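Local coordinates for protein lactaldehyde dehydrogenase (Escherichia coli, PDB 2IMP) that oxidises L-lactaldehyde to L-lactate irreversibly with NAD+, also acts on glycolaldehyde, and serves in the breakdown of L-fucose and L-rhamnose, at residues Ile259-Ala264 against Tyr292-Ile297; Leu371-Glu376 against Pro390-Asp395; Met403-Asp408 against Lys428-Gly433. All coordinates share one frame; numbering follows the deposited sequence.

Interaction 1: residues Ile259-Ala264 against Tyr292-Ile297; sequences IVMDDA and YVQKGI
Val260 and Tyr292 join two parallel strands of a beta-alpha-beta crossover, in which strand 257-260 leads through helix 266-274 to strand 290-294. Val260 N donates to Tyr292 O at 2.8 Å. The bond back, from Gln294 N to Val260 O, is weak at 3.3 Å. Branched Val260 and Val293 suit the extended backbone and share one face of the sheet, where Phe301 of helix 298-310 packs on both. Ile259 and Tyr292 face helix 397-405 on the other side, and the hydroxyl of Tyr292 bonds to Gln375.

Past the strand end, Met261 to Ala264 make a type I beta turn, and the side chain of Gln294 reaches into it. A chi1 of 61° wedges its CG between its own backbone N and carbonyl carbon, and the chain then runs out extended. Gln294 CB lies 4.0 Å from Asp262 OD1. Gln294 CG comes closer, 3.0 Å from Asp262 OD1. Gln294 CD sits 3.0 Å from Asp262 OD2, the amide and carboxylate planes being only 12° apart. At the tip, Gln294 OE1 accepts the N-H of Asp262 in a hydrogen bond of 2.4 Å from Asp262 N. Gln294 OE1 also lies close to Asp262 OD2, two acceptors that would not attract, so this crowding, like the very short bond, is best read with caution. Gln294 NE2 approaches Asp262 OD2 at an angle too poor for a bond. With a valine here the amide is gone, and the N-H of Asp262 would probably lose its acceptor, leaving the turn freer to shift. Beside the amide, Ile297 brings an apolar branch against the same turn, Ile297 CG2 lying 3.6 Å from Met261 O.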
ATOM      1  N   ILE A 259     -23.963  -8.192 -21.305  1.00 25.26           N
ATOM      2  CA  ILE A 259     -25.338  -8.211 -20.830  1.00 25.71           C
ATOM      3  C   ILE A 259     -26.115  -6.893 -21.054  1.00 27.47           C
ATOM      4  O   ILE A 259     -25.776  -5.849 -20.489  1.00 28.34           O
ATOM      5  CB  ILE A 259     -25.397  -8.548 -19.328  1.00 24.60           C
ATOM      6  CG1 ILE A 259     -24.764  -9.917 -19.082  1.00 24.13           C
ATOM      7  CG2 ILE A 259     -26.843  -8.549 -18.844  1.00 22.01           C
ATOM      8  CD1 ILE A 259     -24.693 -10.294 -17.620  1.00 23.96           C
ATOM      9  N   VAL A 260     -27.151  -6.968 -21.882  1.00 27.76           N
ATOM     10  CA  VAL A 260     -27.989  -5.814 -22.181  1.00 29.24           C
ATOM     11  C   VAL A 260     -29.362  -5.872 -21.475  1.00 29.55           C
ATOM     12  O   VAL A 260     -30.222  -6.662 -21.852  1.00 30.42           O
ATOM     13  CB  VAL A 260     -28.243  -5.695 -23.702  1.00 29.11           C
ATOM     14  CG1 VAL A 260     -28.978  -4.393 -24.010  1.00 30.17           C
ATOM     15  CG2 VAL A 260     -26.923  -5.774 -24.459  1.00 29.94           C
ATOM     16  N   MET A 261     -29.545  -5.049 -20.450  1.00 31.47           N
ATOM     17  CA  MET A 261     -30.809  -5.020 -19.724  1.00 33.45           C
ATOM     18  C   MET A 261     -31.902  -4.202 -20.447  1.00 35.74           C
ATOM     19  O   MET A 261     -31.607  -3.453 -21.378  1.00 35.77           O
ATOM     20  CB  MET A 261     -30.590  -4.453 -18.320  1.00 33.70           C
ATOM     21  CG  MET A 261     -29.582  -5.233 -17.490  1.00 35.28           C
ATOM     22  SD  MET A 261     -29.986  -6.989 -17.354  1.00 34.27           S
ATOM     23  CE  MET A 261     -31.234  -6.935 -16.065  1.00 36.48           C
ATOM     24  N   ASP A 262     -33.154  -4.363 -20.033  1.00 37.96           N
ATOM     25  CA  ASP A 262     -34.231  -3.614 -20.667  1.00 39.59           C
ATOM     26  C   ASP A 262     -34.089  -2.092 -20.479  1.00 40.06           C
ATOM     27  O   ASP A 262     -34.324  -1.319 -21.404  1.00 40.57           O
ATOM     28  CB  ASP A 262     -35.601  -4.064 -20.137  1.00 40.00           C
ATOM     29  CG  ASP A 262     -35.973  -5.473 -20.579  1.00 39.59           C
ATOM     30  OD1 ASP A 262     -35.616  -5.862 -21.712  1.00 37.35           O
ATOM     31  OD2 ASP A 262     -36.637  -6.187 -19.798  1.00 39.00           O
ATOM     32  N   ASP A 263     -33.695  -1.694 -19.273  1.00 40.54           N
ATOM     33  CA  ASP A 263     -33.511  -0.288 -18.942  1.00 40.55           C
ATOM     34  C   ASP A 263     -32.162   0.269 -19.424  1.00 41.03           C
ATOM     35  O   ASP A 263     -31.654   1.251 -18.886  1.00 42.15           O
ATOM     36  CB  ASP A 263     -33.604  -0.100 -17.428  1.00 41.93           C
ATOM     37  CG  ASP A 263     -32.363  -0.590 -16.708  1.00 42.89           C
ATOM     38  OD1 ASP A 263     -31.850  -1.666 -17.083  1.00 45.61           O
ATOM     39  OD2 ASP A 263     -31.902   0.093 -15.770  1.00 42.78           O
ATOM     40  N   ALA A 264     -31.596  -0.371 -20.438  1.00 41.62           N
ATOM     41  CA  ALA A 264     -30.310   0.043 -20.967  1.00 42.88           C
ATOM     42  C   ALA A 264     -30.364   1.024 -22.144  1.00 43.91           C
ATOM     43  O   ALA A 264     -31.234   0.927 -23.009  1.00 44.73           O
ATOM     44  CB  ALA A 264     -29.508  -1.181 -21.376  1.00 42.53           C
ATOM     45  N   TYR A 292     -25.893 -11.343 -24.452  1.00 27.81           N
ATOM     46  CA  TYR A 292     -27.131 -11.685 -23.769  1.00 28.05           C
ATOM     47  C   TYR A 292     -28.089 -10.484 -23.669  1.00 28.85           C
ATOM     48  O   TYR A 292     -27.765  -9.470 -23.049  1.00 28.14           O
ATOM     49  CB  TYR A 292     -26.841 -12.230 -22.364  1.00 26.62           C
ATOM     50  CG  TYR A 292     -25.937 -13.443 -22.363  1.00 26.88           C
ATOM     51  CD1 TYR A 292     -24.551 -13.302 -22.356  1.00 26.29           C
ATOM     52  CD2 TYR A 292     -26.467 -14.732 -22.425  1.00 27.53           C
ATOM     53  CE1 TYR A 292     -23.712 -14.410 -22.415  1.00 26.29           C
ATOM     54  CE2 TYR A 292     -25.637 -15.851 -22.488  1.00 27.68           C
ATOM     55  CZ  TYR A 292     -24.260 -15.680 -22.483  1.00 28.24           C
ATOM     56  OH  TYR A 292     -23.428 -16.774 -22.562  1.00 28.05           O
ATOM     57  N   VAL A 293     -29.254 -10.612 -24.297  1.00 29.71           N
ATOM     58  CA  VAL A 293     -30.252  -9.548 -24.304  1.00 30.14           C
ATOM     59  C   VAL A 293     -31.606  -9.972 -23.707  1.00 31.53           C
ATOM     60  O   VAL A 293     -32.174 -10.974 -24.139  1.00 31.20           O
ATOM     61  CB  VAL A 293     -30.503  -9.070 -25.746  1.00 30.05           C
ATOM     62  CG1 VAL A 293     -31.345  -7.806 -25.742  1.00 29.22           C
ATOM     63  CG2 VAL A 293     -29.177  -8.851 -26.457  1.00 29.97           C
ATOM     64  N   GLN A 294     -32.127  -9.230 -22.734  1.00 31.57           N
ATOM     65  CA  GLN A 294     -33.406  -9.642 -22.182  1.00 35.68           C
ATOM     66  C   GLN A 294     -34.637  -9.271 -23.027  1.00 36.85           C
ATOM     67  O   GLN A 294     -34.622  -8.306 -23.790  1.00 37.09           O
ATOM     68  CB  GLN A 294     -33.592  -9.155 -20.738  1.00 34.61           C
ATOM     69  CG  GLN A 294     -33.590  -7.670 -20.501  1.00 35.07           C
ATOM     70  CD  GLN A 294     -33.991  -7.344 -19.071  1.00 36.17           C
ATOM     71  OE1 GLN A 294     -33.917  -6.196 -18.631  1.00 36.81           O
ATOM     72  NE2 GLN A 294     -34.427  -8.363 -18.337  1.00 34.96           N
ATOM     73  N   LYS A 295     -35.677 -10.082 -22.877  1.00 38.94           N
ATOM     74  CA  LYS A 295     -36.938  -9.942 -23.596  1.00 40.33           C
ATOM     75  C   LYS A 295     -37.449  -8.494 -23.804  1.00 39.55           C
ATOM     76  O   LYS A 295     -37.584  -8.026 -24.933  1.00 38.94           O
ATOM     77  CB  LYS A 295     -38.016 -10.752 -22.869  1.00 42.15           C
ATOM     78  CG  LYS A 295     -37.570 -12.143 -22.414  1.00 44.70           C
ATOM     79  CD  LYS A 295     -37.273 -13.068 -23.585  1.00 46.11           C
ATOM     80  CE  LYS A 295     -36.949 -14.476 -23.100  1.00 47.23           C
ATOM     81  NZ  LYS A 295     -36.800 -15.439 -24.229  1.00 47.78           N
ATOM     82  N   GLY A 296     -37.736  -7.816 -22.700  1.00 39.60           N
ATOM     83  CA  GLY A 296     -38.244  -6.457 -22.759  1.00 39.86           C
ATOM     84  C   GLY A 296     -37.720  -5.575 -23.876  1.00 39.74           C
ATOM     85  O   GLY A 296     -38.483  -4.815 -24.469  1.00 40.06           O
ATOM     86  N   ILE A 297     -36.426  -5.668 -24.169  1.00 39.20           N
ATOM     87  CA  ILE A 297     -35.825  -4.842 -25.208  1.00 38.04           C
ATOM     88  C   ILE A 297     -35.216  -5.636 -26.389  1.00 36.83           C
ATOM     89  O   ILE A 297     -34.688  -5.054 -27.335  1.00 36.34           O
ATOM     90  CB  ILE A 297     -34.732  -3.920 -24.595  1.00 39.51           C
ATOM     91  CG1 ILE A 297     -34.253  -2.900 -25.632  1.00 39.04           C
ATOM     92  CG2 ILE A 297     -33.558  -4.760 -24.094  1.00 38.83           C
ATOM     93  CD1 ILE A 297     -33.219  -1.933 -25.096  1.00 41.29           C
TER

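Interaction 2: residues Leu371-Glu376 against Pro390-Asp395; sequences LDVRQE and PVVAFD
The carbonyl oxygen of Val391 takes a hydrogen bond from a bound water, 2.9 Å from O to the water oxygen. That water also accepts a weak bond from Asp372 N, 3.1 Å away, and so bridges two segments that share no direct hydrogen bond. The place is the end of a parallel strand pair in the mixed sheet: strand 368-371 stops beside strand 388-394, and the water stands where parallel pairing would next have bonded Asp372 N to Val391 O, which are 4.1 Å apart. Asp372, with positive phi and psi, takes a left-handed helical conformation that turns the chain away. Its OD2 makes a salt bridge with Arg350. On its other edge strand 388-394 pairs with strand 290-294, so that Val392 bonds through its backbone to Val291 and Val293.

Apolar side chains do the rest. Leu371 and Val391 lie alongside each other and point the same way, Leu371 CD2 resting 3.8 Å from Val391 CB. Tyr298 of helix 298-310 touches both, and their branched, apolar ends suit the layer it closes. After the bend, Val373 turns back and lies along the strand's edge, Val373 CB 3.6 Å from Val391 O. Having CG1 anti to the backbone N (chi1 -179°) places Val373 CG2 beside that N, where it meets Pro390 CB at 4.2 Å. Val373 thus spans three strand residues, a task for which a compact, rigid valine is well shaped. It crosses Val392 at about a right angle, with Val373 CB 3.9 Å from Val392 CG2. Val392 CG2 also lies against the carbonyl of Val373, 3.3 Å from Val373 O.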
ATOM      1  N   LEU A 371     -28.959 -15.551 -34.272  1.00 33.90           N
ATOM      2  CA  LEU A 371     -30.038 -15.437 -33.303  1.00 33.34           C
ATOM      3  C   LEU A 371     -30.579 -16.804 -32.830  1.00 33.59           C
ATOM      4  O   LEU A 371     -30.131 -17.849 -33.292  1.00 32.08           O
ATOM      5  CB  LEU A 371     -31.176 -14.589 -33.884  1.00 33.86           C
ATOM      6  CG  LEU A 371     -30.794 -13.207 -34.440  1.00 34.10           C
ATOM      7  CD1 LEU A 371     -32.067 -12.416 -34.751  1.00 32.26           C
ATOM      8  CD2 LEU A 371     -29.939 -12.444 -33.432  1.00 32.25           C
ATOM      9  N   ASP A 372     -31.538 -16.780 -31.915  1.00 36.42           N
ATOM     10  CA  ASP A 372     -32.096 -18.016 -31.382  1.00 39.20           C
ATOM     11  C   ASP A 372     -31.021 -19.024 -30.936  1.00 40.06           C
ATOM     12  O   ASP A 372     -31.192 -20.238 -31.056  1.00 40.69           O
ATOM     13  CB  ASP A 372     -33.023 -18.676 -32.406  1.00 40.32           C
ATOM     14  CG  ASP A 372     -34.246 -17.835 -32.701  1.00 42.33           C
ATOM     15  OD1 ASP A 372     -34.830 -17.286 -31.741  1.00 42.68           O
ATOM     16  OD2 ASP A 372     -34.628 -17.729 -33.886  1.00 42.95           O
ATOM     17  N   VAL A 373     -29.907 -18.491 -30.448  1.00 40.99           N
ATOM     18  CA  VAL A 373     -28.818 -19.314 -29.958  1.00 41.24           C
ATOM     19  C   VAL A 373     -29.068 -19.779 -28.514  1.00 41.87           C
ATOM     20  O   VAL A 373     -29.672 -19.059 -27.722  1.00 41.41           O
ATOM     21  CB  VAL A 373     -27.477 -18.544 -30.000  1.00 41.40           C
ATOM     22  CG1 VAL A 373     -26.346 -19.435 -29.507  1.00 40.76           C
ATOM     23  CG2 VAL A 373     -27.198 -18.066 -31.417  1.00 41.20           C
ATOM     24  N   ARG A 374     -28.621 -20.984 -28.192  1.00 43.93           N
ATOM     25  CA  ARG A 374     -28.805 -21.510 -26.849  1.00 45.63           C
ATOM     26  C   ARG A 374     -27.490 -21.642 -26.059  1.00 45.18           C
ATOM     27  O   ARG A 374     -26.468 -22.059 -26.606  1.00 43.93           O
ATOM     28  CB  ARG A 374     -29.500 -22.875 -26.907  1.00 48.22           C
ATOM     29  CG  ARG A 374     -30.895 -22.849 -27.512  1.00 50.94           C
ATOM     30  CD  ARG A 374     -31.503 -24.244 -27.531  1.00 55.11           C
ATOM     31  NE  ARG A 374     -32.840 -24.255 -28.123  1.00 59.51           N
ATOM     32  CZ  ARG A 374     -33.633 -25.323 -28.175  1.00 61.11           C
ATOM     33  NH1 ARG A 374     -33.228 -26.483 -27.669  1.00 61.56           N
ATOM     34  NH2 ARG A 374     -34.835 -25.232 -28.732  1.00 61.09           N
ATOM     35  N   GLN A 375     -27.534 -21.266 -24.784  1.00 45.15           N
ATOM     36  CA  GLN A 375     -26.362 -21.363 -23.925  1.00 45.51           C
ATOM     37  C   GLN A 375     -25.628 -22.706 -24.099  1.00 46.30           C
ATOM     38  O   GLN A 375     -24.410 -22.792 -23.944  1.00 47.24           O
ATOM     39  CB  GLN A 375     -26.786 -21.194 -22.462  1.00 44.19           C
ATOM     40  CG  GLN A 375     -25.650 -21.235 -21.450  1.00 42.05           C
ATOM     41  CD  GLN A 375     -24.592 -20.183 -21.712  1.00 40.51           C
ATOM     42  OE1 GLN A 375     -24.905 -19.031 -22.007  1.00 36.92           O
ATOM     43  NE2 GLN A 375     -23.327 -20.574 -21.595  1.00 40.85           N
ATOM     44  N   GLU A 376     -26.406 -23.730 -24.438  1.00 47.21           N
ATOM     45  CA  GLU A 376     -25.905 -25.081 -24.649  1.00 48.14           C
ATOM     46  C   GLU A 376     -24.971 -25.221 -25.873  1.00 47.50           C
ATOM     47  O   GLU A 376     -23.908 -25.831 -25.785  1.00 47.59           O
ATOM     48  CB  GLU A 376     -27.085 -26.039 -24.825  1.00 49.81           C
ATOM     49  CG  GLU A 376     -28.262 -25.771 -23.901  1.00 53.78           C
ATOM     50  CD  GLU A 376     -29.484 -26.606 -24.257  1.00 56.99           C
ATOM     51  OE1 GLU A 376     -29.399 -27.853 -24.194  1.00 58.94           O
ATOM     52  OE2 GLU A 376     -30.531 -26.016 -24.603  1.00 58.49           O
ATOM     53  N   PRO A 390     -23.049 -14.182 -31.499  1.00 32.76           N
ATOM     54  CA  PRO A 390     -24.176 -15.023 -31.094  1.00 31.07           C
ATOM     55  C   PRO A 390     -25.046 -14.260 -30.076  1.00 31.05           C
ATOM     56  O   PRO A 390     -24.527 -13.668 -29.129  1.00 31.91           O
ATOM     57  CB  PRO A 390     -23.491 -16.231 -30.476  1.00 33.07           C
ATOM     58  CG  PRO A 390     -22.292 -15.608 -29.816  1.00 31.69           C
ATOM     59  CD  PRO A 390     -21.794 -14.652 -30.881  1.00 31.94           C
ATOM     60  N   VAL A 391     -26.356 -14.266 -30.286  1.00 30.25           N
ATOM     61  CA  VAL A 391     -27.255 -13.574 -29.374  1.00 29.50           C
ATOM     62  C   VAL A 391     -28.211 -14.506 -28.611  1.00 29.51           C
ATOM     63  O   VAL A 391     -28.864 -15.368 -29.198  1.00 30.99           O
ATOM     64  CB  VAL A 391     -28.100 -12.506 -30.105  1.00 28.90           C
ATOM     65  CG1 VAL A 391     -28.955 -11.752 -29.098  1.00 27.09           C
ATOM     66  CG2 VAL A 391     -27.190 -11.544 -30.858  1.00 26.69           C
ATOM     67  N   VAL A 392     -28.270 -14.316 -27.301  1.00 28.65           N
ATOM     68  CA  VAL A 392     -29.120 -15.121 -26.448  1.00 28.38           C
ATOM     69  C   VAL A 392     -30.046 -14.280 -25.563  1.00 29.17           C
ATOM     70  O   VAL A 392     -29.592 -13.382 -24.845  1.00 29.79           O
ATOM     71  CB  VAL A 392     -28.267 -16.049 -25.545  1.00 28.66           C
ATOM     72  CG1 VAL A 392     -29.160 -16.830 -24.588  1.00 27.99           C
ATOM     73  CG2 VAL A 392     -27.460 -16.999 -26.408  1.00 28.46           C
ATOM     74  N   ALA A 393     -31.339 -14.567 -25.631  1.00 27.77           N
ATOM     75  CA  ALA A 393     -32.301 -13.836 -24.831  1.00 27.82           C
ATOM     76  C   ALA A 393     -32.426 -14.388 -23.409  1.00 27.66           C
ATOM     77  O   ALA A 393     -32.135 -15.555 -23.170  1.00 28.47           O
ATOM     78  CB  ALA A 393     -33.663 -13.845 -25.519  1.00 28.66           C
ATOM     79  N   PHE A 394     -32.838 -13.539 -22.476  1.00 27.15           N
ATOM     80  CA  PHE A 394     -33.015 -13.951 -21.094  1.00 29.72           C
ATOM     81  C   PHE A 394     -34.125 -13.168 -20.375  1.00 31.25           C
ATOM     82  O   PHE A 394     -34.530 -12.101 -20.835  1.00 33.05           O
ATOM     83  CB  PHE A 394     -31.691 -13.817 -20.322  1.00 27.92           C
ATOM     84  CG  PHE A 394     -31.263 -12.392 -20.067  1.00 25.08           C
ATOM     85  CD1 PHE A 394     -31.731 -11.699 -18.956  1.00 24.22           C
ATOM     86  CD2 PHE A 394     -30.393 -11.747 -20.940  1.00 23.98           C
ATOM     87  CE1 PHE A 394     -31.339 -10.385 -18.717  1.00 24.37           C
ATOM     88  CE2 PHE A 394     -29.995 -10.431 -20.710  1.00 24.20           C
ATOM     89  CZ  PHE A 394     -30.470  -9.748 -19.599  1.00 22.90           C
ATOM     90  N   ASP A 395     -34.607 -13.703 -19.260  1.00 33.26           N
ATOM     91  CA  ASP A 395     -35.663 -13.049 -18.504  1.00 34.45           C
ATOM     92  C   ASP A 395     -35.175 -12.200 -17.310  1.00 35.06           C
ATOM     93  O   ASP A 395     -35.520 -11.023 -17.197  1.00 35.74           O
ATOM     94  CB  ASP A 395     -36.672 -14.093 -18.009  1.00 36.77           C
ATOM     95  CG  ASP A 395     -37.393 -14.798 -19.153  1.00 40.41           C
ATOM     96  OD1 ASP A 395     -38.136 -14.123 -19.900  1.00 42.30           O
ATOM     97  OD2 ASP A 395     -37.216 -16.026 -19.308  1.00 43.00           O
TER
HETATM   98  O   HOH W   1     -31.678 -14.952 -29.447  1.00 36.63           O

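Interaction 3: residues Met403-Asp408 against Lys428-Gly433; sequences MANDSD and KGLKFG
The side-chain amide of Asn405 grips the backbone of 428-433 with both ends. Its ND2 donates to Gly429 O at 2.8 Å, a bond close to the amide's own plane, while OD1 accepts the N-H of Lys431, also 2.8 Å from N to O and nearly straight at 172°. Asn405 CG stands beside its own backbone N, opposite the carbonyl carbon (chi1 -72°), which turns the amide toward 428-433. Asparagine suits this place because one short side chain offers a donor and an acceptor to the chain leaving helix 420-429. The aliphatic part of Lys431 runs alongside the amide, its CB 3.5 Å from Asn405 OD1. Phe432 comes in edge-on: CE1 lies 3.4 Å from Asn405 OD1, and CZ 3.2 Å from Ala404 O. Ala404, small enough to let the segments close up, meets Leu430 CD2 through its CB at 3.9 Å.

Further out, Arg290 donates to the carbonyls of Met403 and Ala404. Arg453 bonds to Lys431 O, and its cation acts on the pi electrons of Phe432. The slightly positive edge of that ring meets two carbonyl oxygens, which is probably mildly favourable.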
ATOM      1  N   MET A 403     -25.422 -17.383 -16.902  1.00 25.91           N
ATOM      2  CA  MET A 403     -24.963 -17.840 -18.208  1.00 24.04           C
ATOM      3  C   MET A 403     -23.587 -17.259 -18.587  1.00 23.58           C
ATOM      4  O   MET A 403     -22.761 -17.936 -19.200  1.00 22.72           O
ATOM      5  CB  MET A 403     -25.993 -17.498 -19.290  1.00 26.76           C
ATOM      6  CG  MET A 403     -27.285 -18.301 -19.173  1.00 28.65           C
ATOM      7  SD  MET A 403     -28.416 -18.075 -20.563  1.00 34.61           S
ATOM      8  CE  MET A 403     -29.342 -16.676 -19.996  1.00 29.35           C
ATOM      9  N   ALA A 404     -23.359 -16.002 -18.219  1.00 22.16           N
ATOM     10  CA  ALA A 404     -22.072 -15.378 -18.481  1.00 21.34           C
ATOM     11  C   ALA A 404     -20.950 -16.122 -17.720  1.00 19.74           C
ATOM     12  O   ALA A 404     -19.886 -16.403 -18.272  1.00 18.99           O
ATOM     13  CB  ALA A 404     -22.105 -13.907 -18.065  1.00 20.54           C
ATOM     14  N   ASN A 405     -21.224 -16.446 -16.457  1.00 19.74           N
ATOM     15  CA  ASN A 405     -20.263 -17.176 -15.637  1.00 20.70           C
ATOM     16  C   ASN A 405     -20.048 -18.617 -16.110  1.00 21.82           C
ATOM     17  O   ASN A 405     -19.038 -19.239 -15.792  1.00 23.88           O
ATOM     18  CB  ASN A 405     -20.697 -17.203 -14.169  1.00 18.14           C
ATOM     19  CG  ASN A 405     -20.538 -15.862 -13.495  1.00 19.31           C
ATOM     20  OD1 ASN A 405     -19.700 -15.057 -13.892  1.00 18.44           O
ATOM     21  ND2 ASN A 405     -21.332 -15.617 -12.459  1.00 16.94           N
ATOM     22  N   ASP A 406     -21.012 -19.132 -16.866  1.00 23.58           N
ATOM     23  CA  ASP A 406     -20.922 -20.485 -17.392  1.00 24.10           C
ATOM     24  C   ASP A 406     -19.923 -20.584 -18.558  1.00 24.43           C
ATOM     25  O   ASP A 406     -20.301 -20.760 -19.718  1.00 23.56           O
ATOM     26  CB  ASP A 406     -22.303 -20.964 -17.841  1.00 26.56           C
ATOM     27  CG  ASP A 406     -22.272 -22.364 -18.416  1.00 29.58           C
ATOM     28  OD1 ASP A 406     -21.687 -23.256 -17.768  1.00 30.31           O
ATOM     29  OD2 ASP A 406     -22.832 -22.573 -19.512  1.00 31.88           O
ATOM     30  N   SER A 407     -18.646 -20.462 -18.213  1.00 23.64           N
ATOM     31  CA  SER A 407     -17.565 -20.491 -19.186  1.00 22.72           C
ATOM     32  C   SER A 407     -16.197 -20.838 -18.560  1.00 23.72           C
ATOM     33  O   SER A 407     -15.937 -20.480 -17.412  1.00 24.00           O
ATOM     34  CB  SER A 407     -17.475 -19.116 -19.863  1.00 21.09           C
ATOM     35  OG  SER A 407     -16.273 -18.952 -20.600  1.00 20.46           O
ATOM     36  N   ASP A 408     -15.345 -21.541 -19.302  1.00 23.58           N
ATOM     37  CA  ASP A 408     -14.021 -21.851 -18.783  1.00 26.15           C
ATOM     38  C   ASP A 408     -13.105 -20.620 -18.772  1.00 24.99           C
ATOM     39  O   ASP A 408     -12.001 -20.654 -18.235  1.00 27.22           O
ATOM     40  CB  ASP A 408     -13.350 -22.962 -19.592  1.00 29.05           C
ATOM     41  CG  ASP A 408     -13.919 -24.323 -19.282  1.00 31.91           C
ATOM     42  OD1 ASP A 408     -14.181 -24.589 -18.091  1.00 35.12           O
ATOM     43  OD2 ASP A 408     -14.095 -25.126 -20.221  1.00 33.09           O
ATOM     44  N   LYS A 428     -20.969  -7.804  -8.339  1.00 27.02           N
ATOM     45  CA  LYS A 428     -20.801  -8.837  -7.332  1.00 27.35           C
ATOM     46  C   LYS A 428     -20.980 -10.275  -7.883  1.00 23.65           C
ATOM     47  O   LYS A 428     -20.281 -11.190  -7.470  1.00 24.60           O
ATOM     48  CB  LYS A 428     -21.783  -8.601  -6.176  1.00 30.60           C
ATOM     49  CG  LYS A 428     -21.565  -9.525  -4.981  1.00 37.44           C
ATOM     50  CD  LYS A 428     -22.444  -9.143  -3.793  1.00 43.25           C
ATOM     51  CE  LYS A 428     -22.092  -9.966  -2.554  1.00 46.92           C
ATOM     52  NZ  LYS A 428     -22.866  -9.553  -1.338  1.00 48.13           N
ATOM     53  N   GLY A 429     -21.897 -10.441  -8.831  1.00 21.61           N
ATOM     54  CA  GLY A 429     -22.155 -11.760  -9.388  1.00 20.24           C
ATOM     55  C   GLY A 429     -21.255 -12.235 -10.517  1.00 19.08           C
ATOM     56  O   GLY A 429     -21.018 -13.436 -10.654  1.00 19.12           O
ATOM     57  N   LEU A 430     -20.761 -11.310 -11.333  1.00 15.82           N
ATOM     58  CA  LEU A 430     -19.889 -11.668 -12.451  1.00 17.11           C
ATOM     59  C   LEU A 430     -18.467 -12.136 -12.036  1.00 16.15           C
ATOM     60  O   LEU A 430     -17.722 -11.404 -11.383  1.00 17.96           O
ATOM     61  CB  LEU A 430     -19.791 -10.485 -13.428  1.00 14.54           C
ATOM     62  CG  LEU A 430     -21.063 -10.257 -14.256  1.00 17.33           C
ATOM     63  CD1 LEU A 430     -20.989  -8.959 -15.035  1.00 15.30           C
ATOM     64  CD2 LEU A 430     -21.245 -11.428 -15.204  1.00 15.35           C
ATOM     65  N   LYS A 431     -18.110 -13.353 -12.424  1.00 15.10           N
ATOM     66  CA  LYS A 431     -16.802 -13.901 -12.088  1.00 15.05           C
ATOM     67  C   LYS A 431     -15.739 -13.706 -13.204  1.00 14.66           C
ATOM     68  O   LYS A 431     -15.333 -14.651 -13.876  1.00 12.65           O
ATOM     69  CB  LYS A 431     -16.957 -15.382 -11.734  1.00 14.66           C
ATOM     70  CG  LYS A 431     -17.879 -15.600 -10.540  1.00 19.23           C
ATOM     71  CD  LYS A 431     -18.220 -17.066 -10.323  1.00 25.37           C
ATOM     72  CE  LYS A 431     -19.250 -17.214  -9.204  1.00 29.08           C
ATOM     73  NZ  LYS A 431     -19.729 -18.612  -9.009  1.00 30.94           N
ATOM     74  N   PHE A 432     -15.317 -12.456 -13.373  1.00 14.26           N
ATOM     75  CA  PHE A 432     -14.336 -12.080 -14.381  1.00 14.44           C
ATOM     76  C   PHE A 432     -13.257 -11.102 -13.870  1.00 12.68           C
ATOM     77  O   PHE A 432     -13.482 -10.367 -12.909  1.00 14.81           O
ATOM     78  CB  PHE A 432     -15.051 -11.456 -15.591  1.00 14.79           C
ATOM     79  CG  PHE A 432     -15.944 -12.413 -16.334  1.00 17.50           C
ATOM     80  CD1 PHE A 432     -17.146 -12.843 -15.779  1.00 16.12           C
ATOM     81  CD2 PHE A 432     -15.550 -12.937 -17.562  1.00 17.12           C
ATOM     82  CE1 PHE A 432     -17.944 -13.768 -16.442  1.00 15.98           C
ATOM     83  CE2 PHE A 432     -16.346 -13.865 -18.232  1.00 15.62           C
ATOM     84  CZ  PHE A 432     -17.536 -14.286 -17.668  1.00 13.96           C
ATOM     85  N   GLY A 433     -12.097 -11.107 -14.515  1.00 12.86           N
ATOM     86  CA  GLY A 433     -11.023 -10.216 -14.107  1.00  9.34           C
ATOM     87  C   GLY A 433     -11.355  -8.772 -14.429  1.00 11.36           C
ATOM     88  O   GLY A 433     -10.746  -7.846 -13.887  1.00 10.24           O
TER

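How the interactions relate
Gln375, a residue of interaction 2, ties the three contacts together: besides its hydrogen bond with Tyr292 of interaction 1, its NE2 probably bonds to Asp406 OD2 of interaction 3 (2.9 Å). Interactions 1 and 2 are closest, with centres about 12 Å apart, because strands 290-294 and 388-394 are neighbours in one sheet. Interaction 3 follows on through helix 397-405, whose Met403 packs against Tyr292 and Phe394; its centre is about 16 Å from that of interaction 2 and about 18 Å from that of interaction 1. It also lies nearest the bound product, lactate. The side chain of Phe432 is about 10 Å from those of His449 and Asn286, which bind lactate, and about 13 Å from the lactate itself.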